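PDB 2RGY: transcriptional regulator, LacI family from Burkholderia phymatum, which probably regulates transcription by binding DNA in response to a small effector, likely a sugar, held by its periplasmic-binding-protein-like domain. Local coordinates for residues A[193-198]-A[219-224]. Residues are numbered along the deposited sequence; the frame is centred on the assembly and turned at random.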
ATOM      1  N   LEU A 193     -20.533   3.021  13.214  1.00 21.47           N
ATOM      2  CA  LEU A 193     -19.127   3.161  13.599  1.00 19.00           C
ATOM      3  C   LEU A 193     -18.317   4.059  12.672  1.00 17.95           C
ATOM      4  O   LEU A 193     -18.384   3.933  11.452  1.00 18.71           O
ATOM      5  CB  LEU A 193     -18.462   1.776  13.638  1.00 16.57           C
ATOM      6  CG  LEU A 193     -16.935   1.729  13.804  1.00 18.52           C
ATOM      7  CD1 LEU A 193     -16.553   2.249  15.173  1.00 15.92           C
ATOM      8  CD2 LEU A 193     -16.439   0.300  13.629  1.00 17.11           C
ATOM      9  N   PHE A 194     -17.552   4.965  13.266  1.00 17.26           N
ATOM     10  CA  PHE A 194     -16.694   5.855  12.503  1.00 16.22           C
ATOM     11  C   PHE A 194     -15.234   5.513  12.788  1.00 16.34           C
ATOM     12  O   PHE A 194     -14.799   5.522  13.943  1.00 16.88           O
ATOM     13  CB  PHE A 194     -16.959   7.309  12.877  1.00 14.48           C
ATOM     14  CG  PHE A 194     -15.966   8.274  12.302  1.00 14.96           C
ATOM     15  CD1 PHE A 194     -15.538   8.157  10.977  1.00 14.96           C
ATOM     16  CD2 PHE A 194     -15.508   9.348  13.065  1.00 15.63           C
ATOM     17  CE1 PHE A 194     -14.670   9.102  10.414  1.00 16.07           C
ATOM     18  CE2 PHE A 194     -14.636  10.310  12.519  1.00 17.30           C
ATOM     19  CZ  PHE A 194     -14.216  10.190  11.191  1.00 16.24           C
ATOM     20  N   CYS A 195     -14.494   5.202  11.730  1.00 17.87           N
ATOM     21  CA  CYS A 195     -13.078   4.871  11.838  1.00 18.60           C
ATOM     22  C   CYS A 195     -12.237   5.999  11.252  1.00 18.91           C
ATOM     23  O   CYS A 195     -12.433   6.404  10.108  1.00 19.10           O
ATOM     24  CB  CYS A 195     -12.790   3.566  11.102  1.00 20.01           C
ATOM     25  SG  CYS A 195     -13.591   2.161  11.871  1.00 25.12           S
ATOM     26  N   ALA A 196     -11.289   6.483  12.047  1.00 18.32           N
ATOM     27  CA  ALA A 196     -10.413   7.590  11.673  1.00 19.29           C
ATOM     28  C   ALA A 196      -9.710   7.467  10.319  1.00 19.57           C
ATOM     29  O   ALA A 196      -9.269   8.474   9.761  1.00 18.47           O
ATOM     30  CB  ALA A 196      -9.386   7.826  12.779  1.00 20.21           C
ATOM     31  N   ASN A 197      -9.581   6.245   9.810  1.00 18.34           N
ATOM     32  CA  ASN A 197      -8.973   6.035   8.497  1.00 18.08           C
ATOM     33  C   ASN A 197      -9.466   4.715   7.919  1.00 19.07           C
ATOM     34  O   ASN A 197      -9.905   3.834   8.662  1.00 17.59           O
ATOM     35  CB  ASN A 197      -7.432   6.094   8.568  1.00 17.84           C
ATOM     36  CG  ASN A 197      -6.792   4.808   9.074  1.00 18.86           C
ATOM     37  OD1 ASN A 197      -7.434   3.972   9.712  1.00 19.70           O
ATOM     38  ND2 ASN A 197      -5.498   4.661   8.802  1.00 18.72           N
ATOM     39  N   ASP A 198      -9.426   4.603   6.596  1.00 19.14           N
ATOM     40  CA  ASP A 198      -9.893   3.404   5.906  1.00 21.85           C
ATOM     41  C   ASP A 198      -9.191   2.124   6.366  1.00 21.08           C
ATOM     42  O   ASP A 198      -9.815   1.063   6.422  1.00 22.59           O
ATOM     43  CB  ASP A 198      -9.731   3.561   4.386  1.00 21.95           C
ATOM     44  CG  ASP A 198     -10.694   4.590   3.796  1.00 24.81           C
ATOM     45  OD1 ASP A 198     -11.646   4.999   4.493  1.00 25.76           O
ATOM     46  OD2 ASP A 198     -10.509   4.987   2.630  1.00 26.30           O
ATOM     47  N   VAL A 219     -24.425  -3.309  11.470  1.00 26.49           N
ATOM     48  CA  VAL A 219     -23.588  -2.149  11.745  1.00 23.57           C
ATOM     49  C   VAL A 219     -23.176  -1.417  10.483  1.00 22.50           C
ATOM     50  O   VAL A 219     -22.741  -2.036   9.516  1.00 22.79           O
ATOM     51  CB  VAL A 219     -22.298  -2.554  12.492  1.00 23.10           C
ATOM     52  CG1 VAL A 219     -21.420  -1.332  12.709  1.00 21.97           C
ATOM     53  CG2 VAL A 219     -22.644  -3.180  13.825  1.00 22.47           C
ATOM     54  N   SER A 220     -23.324  -0.097  10.500  1.00 20.30           N
ATOM     55  CA  SER A 220     -22.940   0.735   9.369  1.00 19.83           C
ATOM     56  C   SER A 220     -21.565   1.273   9.710  1.00 17.45           C
ATOM     57  O   SER A 220     -21.345   1.763  10.807  1.00 17.93           O
ATOM     58  CB  SER A 220     -23.932   1.882   9.184  1.00 22.52           C
ATOM     59  OG  SER A 220     -25.136   1.414   8.606  1.00 26.71           O
ATOM     60  N   VAL A 221     -20.641   1.166   8.766  1.00 18.03           N
ATOM     61  CA  VAL A 221     -19.266   1.596   8.988  1.00 17.00           C
ATOM     62  C   VAL A 221     -18.817   2.631   7.972  1.00 16.77           C
ATOM     63  O   VAL A 221     -18.998   2.445   6.778  1.00 17.14           O
ATOM     64  CB  VAL A 221     -18.297   0.385   8.899  1.00 15.35           C
ATOM     65  CG1 VAL A 221     -16.864   0.833   9.163  1.00 16.85           C
ATOM     66  CG2 VAL A 221     -18.718  -0.696   9.885  1.00 13.70           C
ATOM     67  N   ILE A 222     -18.234   3.726   8.443  1.00 17.12           N
ATOM     68  CA  ILE A 222     -17.742   4.740   7.521  1.00 17.41           C
ATOM     69  C   ILE A 222     -16.270   5.018   7.794  1.00 15.95           C
ATOM     70  O   ILE A 222     -15.871   5.202   8.940  1.00 17.26           O
ATOM     71  CB  ILE A 222     -18.530   6.052   7.626  1.00 15.81           C
ATOM     72  CG1 ILE A 222     -17.965   7.058   6.625  1.00 18.49           C
ATOM     73  CG2 ILE A 222     -18.457   6.603   9.036  1.00 15.90           C
ATOM     74  CD1 ILE A 222     -18.865   8.273   6.399  1.00 19.68           C
ATOM     75  N   GLY A 223     -15.463   5.036   6.738  1.00 14.53           N
ATOM     76  CA  GLY A 223     -14.043   5.276   6.905  1.00 15.63           C
ATOM     77  C   GLY A 223     -13.625   6.709   6.633  1.00 18.51           C
ATOM     78  O   GLY A 223     -14.466   7.596   6.508  1.00 18.25           O
ATOM     79  N   TYR A 224     -12.321   6.935   6.517  1.00 18.72           N
ATOM     80  CA  TYR A 224     -11.810   8.279   6.286  1.00 20.29           C
ATOM     81  C   TYR A 224     -10.555   8.188   5.420  1.00 21.43           C
ATOM     82  O   TYR A 224      -9.688   7.355   5.676  1.00 21.26           O
ATOM     83  CB  TYR A 224     -11.480   8.924   7.628  1.00 17.15           C
ATOM     84  CG  TYR A 224     -11.390  10.426   7.610  1.00 19.52           C
ATOM     85  CD1 TYR A 224     -12.477  11.214   7.987  1.00 19.69           C
ATOM     86  CD2 TYR A 224     -10.203  11.062   7.263  1.00 19.55           C
ATOM     87  CE1 TYR A 224     -12.379  12.610   8.028  1.00 22.34           C
ATOM     88  CE2 TYR A 224     -10.088  12.454   7.294  1.00 21.27           C
ATOM     89  CZ  TYR A 224     -11.178  13.225   7.681  1.00 23.33           C
ATOM     90  OH  TYR A 224     -11.055  14.603   7.744  1.00 23.67           O
TER
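Phe194 meets Ile222 and Tyr224 where strands 193-195 and 220-223 run side by side and parallel. With CG anti to the backbone N (chi1 171°), its ring sits beside its own carbonyl carbon, so that CD1 lies 3.8 Å from CG2 of Ile222, while the far edge, at CZ, takes CD1 of Tyr224 in the ring plane, also at 3.8 Å. A flat aromatic can span both neighbours, and Phe150 stacks on it from helix 141-155. Tighter still, Tyr224 CB lies 3.1 Å from Ala196 O. Between the strands, three nearly straight bonds join the backbones: Leu193 N to Ser220 O (2.8 Å), Ile222 N to Leu193 O, and Cys195 N to Ile222 O. This is a right-handed beta-alpha-beta crossover of the periplasmic-binding-protein fold. Against that close-fitting side, the face bearing Leu193 and Val221 is looser, though equally buried: CD2 and CG2 stay 4.5 Å apart, and these branched aliphatic side chains fill the space under helix 198-210, Leu193 against Ala204 and Val221 against Phe208. Past the strand ends, Asp198 N bonds to Tyr224 O (2.9 Å) at a bent 135°, and Asn197, whose short amide suits an N-cap, receives Met200 N on OD1. Gly223 has no side chain, and the Asp198 carboxylate lies against its backbone, OD1 3.4 Å from Gly223 C. OD1 is hydrogen-bonded to Ser239 OG, and OD2 accepts Asp227 N.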